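Local atomic coordinates of Hydrogenase/urease maturation factor HypB (Helicobacter pylori, PDB entry 4LPS), a protein that binds and slowly hydrolyses GTP and binds nickel or zinc, serving nickel insertion during maturation of [NiFe] hydrogenase and urease. Residues K38-L49 with L228-Q237. Numbering follows the deposited sequence.
Sequences KERYLKEGLYVL and LLEKKRENYQ. With PO4 (phosphate ion), chain I.
Leu228 meets Leu49 where helix 218-234 packs on strand 47-52, the central strand of the parallel sheet in this SIMIBI-class P-loop GTPase; CD1 of Leu49 lies 3.6 Å from CD1 of Leu228. One turn on, Lys231 sets its CB beside the OH of Tyr47, while its amine turns away to a weak salt bridge with Glu234. Lys232 comes next: its CA sits over the centre of the Tyr47 ring, 3.7 Å from the centroid, a CH-pi contact. The aliphatic chain of Lys232 then runs back past CB of Tyr47, bringing NZ to the Asp130 carbonyl and to a water that bridges to Gly45 O. Asn235, with positive phi, closes the helix as the C-prime residue of a Schellman motif. Beyond it, Tyr236 offers its carbonyl to the phenol: Tyr47 OH donates to Tyr236 O at 2.5 Å, tilted 22° from the carbonyl plane. Tyr47 reaches there with CG anti to its own N (chi1 -161°), its ring held by Lys232 CA over one face and by Tyr236 O at the hydroxyl. Last comes Gln237, whose OE1 lies 3.4 Å from Lys38 CE. NE2 of Gln237 donates almost straight to Asn235 OD1 (3.0 Å, 177°) and also to a water held by Leu46 O and Val48 N.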
loop_
_atom_site.group_PDB
_atom_site.type_symbol
_atom_site.label_atom_id
_atom_site.label_comp_id
_atom_site.label_asym_id
_atom_site.label_seq_id
_atom_site.Cartn_x
_atom_site.Cartn_y
_atom_site.Cartn_z
ATOM N N LYS A 38 4.491 3.459 -15.208
ATOM C CA LYS A 38 5.603 2.605 -14.804
ATOM C C LYS A 38 6.911 3.007 -15.488
ATOM O O LYS A 38 7.980 2.924 -14.882
ATOM C CB LYS A 38 5.294 1.135 -15.090
ATOM C CG LYS A 38 6.277 0.179 -14.421
ATOM C CD LYS A 38 5.883 -1.279 -14.592
ATOM C CE LYS A 38 6.970 -2.194 -14.048
ATOM N NZ LYS A 38 6.660 -3.629 -14.274
ATOM N N GLU A 39 6.827 3.426 -16.750
ATOM C CA GLU A 39 7.979 3.997 -17.442
ATOM C C GLU A 39 8.586 5.146 -16.644
ATOM O O GLU A 39 9.799 5.215 -16.460
ATOM C CB GLU A 39 7.590 4.494 -18.836
ATOM C CG GLU A 39 7.041 3.427 -19.767
ATOM C CD GLU A 39 6.621 3.994 -21.107
ATOM O OE1 GLU A 39 5.733 3.398 -21.749
ATOM O OE2 GLU A 39 7.174 5.039 -21.519
ATOM N N ARG A 40 7.729 6.050 -16.179
ATOM C CA ARG A 40 8.172 7.222 -15.432
ATOM C C ARG A 40 8.712 6.854 -14.054
ATOM O O ARG A 40 9.656 7.482 -13.573
ATOM C CB ARG A 40 7.030 8.229 -15.299
ATOM C CG ARG A 40 6.459 8.682 -16.638
ATOM C CD ARG A 40 5.551 9.889 -16.486
ATOM N NE ARG A 40 6.287 11.063 -16.021
ATOM C CZ ARG A 40 5.714 12.178 -15.583
ATOM N NH1 ARG A 40 6.462 13.195 -15.179
ATOM N NH2 ARG A 40 4.393 12.275 -15.547
ATOM N N TYR A 41 8.106 5.852 -13.420
ATOM C CA TYR A 41 8.578 5.379 -12.122
ATOM C C TYR A 41 10.027 4.935 -12.204
ATOM O O TYR A 41 10.853 5.293 -11.364
ATOM C CB TYR A 41 7.736 4.200 -11.615
ATOM C CG TYR A 41 6.268 4.475 -11.372
ATOM C CD1 TYR A 41 5.801 5.761 -11.152
ATOM C CD2 TYR A 41 5.354 3.432 -11.337
ATOM C CE1 TYR A 41 4.461 6.001 -10.916
ATOM C CE2 TYR A 41 4.019 3.660 -11.104
ATOM C CZ TYR A 41 3.577 4.944 -10.895
ATOM O OH TYR A 41 2.241 5.164 -10.662
ATOM N N LEU A 42 10.322 4.160 -13.241
ATOM C CA LEU A 42 11.653 3.606 -13.450
ATOM C C LEU A 42 12.633 4.703 -13.857
ATOM O O LEU A 42 13.793 4.693 -13.449
ATOM C CB LEU A 42 11.605 2.496 -14.504
ATOM C CG LEU A 42 10.654 1.337 -14.171
ATOM C CD1 LEU A 42 10.685 0.252 -15.242
ATOM C CD2 LEU A 42 10.958 0.751 -12.797
ATOM N N LYS A 43 12.158 5.635 -14.677
ATOM C CA LYS A 43 12.955 6.787 -15.082
ATOM C C LYS A 43 13.427 7.577 -13.865
ATOM O O LYS A 43 14.569 8.033 -13.810
ATOM C CB LYS A 43 12.146 7.692 -16.009
ATOM C CG LYS A 43 12.980 8.644 -16.845
ATOM C CD LYS A 43 12.179 9.149 -18.036
ATOM C CE LYS A 43 11.765 8.008 -18.953
ATOM N NZ LYS A 43 10.833 8.462 -20.025
ATOM N N GLU A 44 12.532 7.742 -12.898
ATOM C CA GLU A 44 12.836 8.489 -11.683
ATOM C C GLU A 44 13.515 7.615 -10.635
ATOM O O GLU A 44 13.806 8.079 -9.531
ATOM C CB GLU A 44 11.559 9.099 -11.106
ATOM C CG GLU A 44 10.909 10.124 -12.017
ATOM C CD GLU A 44 11.472 11.511 -11.814
ATOM O OE1 GLU A 44 11.114 12.416 -12.594
ATOM O OE2 GLU A 44 12.269 11.700 -10.869
ATOM N N GLY A 45 13.753 6.353 -10.981
ATOM C CA GLY A 45 14.381 5.414 -10.071
ATOM C C GLY A 45 13.572 5.195 -8.807
ATOM O O GLY A 45 14.122 5.145 -7.706
ATOM N N LEU A 46 12.260 5.053 -8.967
ATOM C CA LEU A 46 11.368 4.841 -7.836
ATOM C C LEU A 46 10.872 3.405 -7.745
ATOM O O LEU A 46 10.460 2.813 -8.746
ATOM C CB LEU A 46 10.165 5.786 -7.916
ATOM C CG LEU A 46 10.455 7.281 -8.031
ATOM C CD1 LEU A 46 9.206 8.032 -8.450
ATOM C CD2 LEU A 46 10.976 7.813 -6.706
ATOM N N TYR A 47 10.910 2.851 -6.536
ATOM C CA TYR A 47 10.239 1.589 -6.257
ATOM C C TYR A 47 8.857 1.910 -5.706
ATOM O O TYR A 47 8.728 2.504 -4.636
ATOM C CB TYR A 47 11.038 0.733 -5.272
ATOM C CG TYR A 47 10.648 -0.730 -5.284
ATOM C CD1 TYR A 47 11.064 -1.566 -6.310
ATOM C CD2 TYR A 47 9.864 -1.272 -4.274
ATOM C CE1 TYR A 47 10.713 -2.902 -6.332
ATOM C CE2 TYR A 47 9.504 -2.610 -4.289
ATOM C CZ TYR A 47 9.933 -3.418 -5.321
ATOM O OH TYR A 47 9.579 -4.749 -5.341
ATOM N N VAL A 48 7.823 1.537 -6.451
ATOM C CA VAL A 48 6.475 2.002 -6.154
ATOM C C VAL A 48 5.618 0.943 -5.464
ATOM O O VAL A 48 5.520 -0.197 -5.924
ATOM C CB VAL A 48 5.771 2.479 -7.436
ATOM C CG1 VAL A 48 4.378 2.990 -7.128
ATOM C CG2 VAL A 48 6.598 3.566 -8.094
ATOM N N LEU A 49 5.008 1.335 -4.348
ATOM C CA LEU A 49 4.155 0.445 -3.568
ATOM C C LEU A 49 2.716 0.947 -3.569
ATOM O O LEU A 49 2.466 2.152 -3.466
ATOM C CB LEU A 49 4.667 0.320 -2.128
ATOM C CG LEU A 49 6.150 -0.005 -1.943
ATOM C CD1 LEU A 49 6.535 0.042 -0.476
ATOM C CD2 LEU A 49 6.466 -1.373 -2.525
ATOM N N LEU A 228 10.854 -4.475 2.454
ATOM C CA LEU A 228 10.674 -3.554 1.340
ATOM C C LEU A 228 12.011 -3.168 0.722
ATOM O O LEU A 228 12.133 -3.065 -0.499
ATOM C CB LEU A 228 9.924 -2.305 1.801
ATOM C CG LEU A 228 8.464 -2.498 2.221
ATOM C CD1 LEU A 228 7.846 -1.168 2.615
ATOM C CD2 LEU A 228 7.657 -3.145 1.105
ATOM N N LEU A 229 13.006 -2.948 1.578
ATOM C CA LEU A 229 14.345 -2.578 1.137
ATOM C C LEU A 229 14.955 -3.678 0.280
ATOM O O LEU A 229 15.618 -3.403 -0.722
ATOM C CB LEU A 229 15.249 -2.287 2.340
ATOM C CG LEU A 229 15.087 -0.931 3.031
ATOM C CD1 LEU A 229 16.104 -0.778 4.151
ATOM C CD2 LEU A 229 15.222 0.204 2.025
ATOM N N GLU A 230 14.736 -4.925 0.683
ATOM C CA GLU A 230 15.274 -6.058 -0.055
ATOM C C GLU A 230 14.534 -6.237 -1.377
ATOM O O GLU A 230 15.130 -6.618 -2.387
ATOM C CB GLU A 230 15.191 -7.334 0.787
ATOM C CG GLU A 230 15.425 -8.623 0.008
ATOM C CD GLU A 230 16.837 -8.732 -0.547
ATOM O OE1 GLU A 230 17.738 -8.008 -0.068
ATOM O OE2 GLU A 230 17.047 -9.545 -1.473
ATOM N N LYS A 231 13.234 -5.956 -1.372
ATOM C CA LYS A 231 12.433 -6.068 -2.586
ATOM C C LYS A 231 12.891 -5.058 -3.635
ATOM O O LYS A 231 12.962 -5.383 -4.821
ATOM C CB LYS A 231 10.948 -5.903 -2.266
ATOM C CG LYS A 231 10.313 -7.204 -1.786
ATOM C CD LYS A 231 10.470 -8.275 -2.859
ATOM C CE LYS A 231 9.985 -9.630 -2.385
ATOM N NZ LYS A 231 11.080 -10.348 -1.676
ATOM N N LYS A 232 13.191 -3.837 -3.198
ATOM C CA LYS A 232 13.748 -2.834 -4.098
ATOM C C LYS A 232 15.105 -3.283 -4.618
ATOM O O LYS A 232 15.432 -3.082 -5.788
ATOM C CB LYS A 232 13.886 -1.477 -3.404
ATOM C CG LYS A 232 14.587 -0.440 -4.272
ATOM C CD LYS A 232 14.635 0.934 -3.631
ATOM C CE LYS A 232 15.446 1.889 -4.497
ATOM N NZ LYS A 232 14.588 2.606 -5.489
ATOM N N ARG A 233 15.887 -3.893 -3.732
ATOM C CA ARG A 233 17.207 -4.415 -4.072
ATOM C C ARG A 233 17.128 -5.437 -5.201
ATOM O O ARG A 233 17.912 -5.395 -6.148
ATOM C CB ARG A 233 17.858 -5.048 -2.842
ATOM C CG ARG A 233 19.367 -4.935 -2.802
ATOM C CD ARG A 233 19.836 -4.546 -1.409
ATOM N NE ARG A 233 19.261 -5.417 -0.382
ATOM C CZ ARG A 233 19.050 -5.059 0.882
ATOM N NH1 ARG A 233 18.526 -5.926 1.738
ATOM N NH2 ARG A 233 19.363 -3.837 1.292
ATOM N N GLU A 234 16.190 -6.369 -5.072
ATOM C CA GLU A 234 15.945 -7.385 -6.091
ATOM C C GLU A 234 15.271 -6.796 -7.321
ATOM O O GLU A 234 15.237 -7.425 -8.380
ATOM C CB GLU A 234 15.066 -8.505 -5.528
ATOM C CG GLU A 234 15.586 -9.151 -4.255
ATOM C CD GLU A 234 14.592 -10.134 -3.660
ATOM O OE1 GLU A 234 13.441 -10.187 -4.148
ATOM O OE2 GLU A 234 14.960 -10.856 -2.710
ATOM N N ASN A 235 14.734 -5.587 -7.162
ATOM C CA ASN A 235 13.831 -4.978 -8.134
ATOM C C ASN A 235 12.684 -5.930 -8.475
ATOM O O ASN A 235 12.429 -6.224 -9.644
ATOM C CB ASN A 235 14.574 -4.560 -9.408
ATOM C CG ASN A 235 13.704 -3.725 -10.339
ATOM O OD1 ASN A 235 12.949 -2.862 -9.890
ATOM N ND2 ASN A 235 13.798 -3.988 -11.636
ATOM N N TYR A 236 12.019 -6.441 -7.443
ATOM C CA TYR A 236 10.798 -7.210 -7.649
ATOM C C TYR A 236 9.736 -6.337 -8.296
ATOM O O TYR A 236 9.407 -5.266 -7.787
ATOM C CB TYR A 236 10.267 -7.787 -6.336
ATOM C CG TYR A 236 8.924 -8.471 -6.488
ATOM C CD1 TYR A 236 8.836 -9.786 -6.927
ATOM C CD2 TYR A 236 7.743 -7.797 -6.199
ATOM C CE1 TYR A 236 7.609 -10.410 -7.072
ATOM C CE2 TYR A 236 6.515 -8.409 -6.343
ATOM C CZ TYR A 236 6.454 -9.717 -6.778
ATOM O OH TYR A 236 5.229 -10.328 -6.918
ATOM N N GLN A 237 9.186 -6.813 -9.405
ATOM C CA GLN A 237 8.136 -6.083 -10.100
ATOM C C GLN A 237 6.990 -7.030 -10.393
ATOM O O GLN A 237 7.124 -7.941 -11.214
ATOM C CB GLN A 237 8.663 -5.462 -11.395
ATOM C CG GLN A 237 9.740 -4.409 -11.178
ATOM C CD GLN A 237 9.165 -3.071 -10.760
ATOM O OE1 GLN A 237 7.969 -2.819 -10.909
ATOM N NE2 GLN A 237 10.019 -2.202 -10.229
HETATM P P PO4 I . 9.906 11.719 -15.917
HETATM O O1 PO4 I . 11.190 11.080 -15.455
HETATM O O2 PO4 I . 9.236 12.371 -14.736
HETATM O O3 PO4 I . 10.185 12.769 -16.963
HETATM O O4 PO4 I . 9.001 10.666 -16.504
HETATM O O HOH W 1 15.811 5.092 -5.624
HETATM O O HOH W 2 8.835 0.550 -9.044
#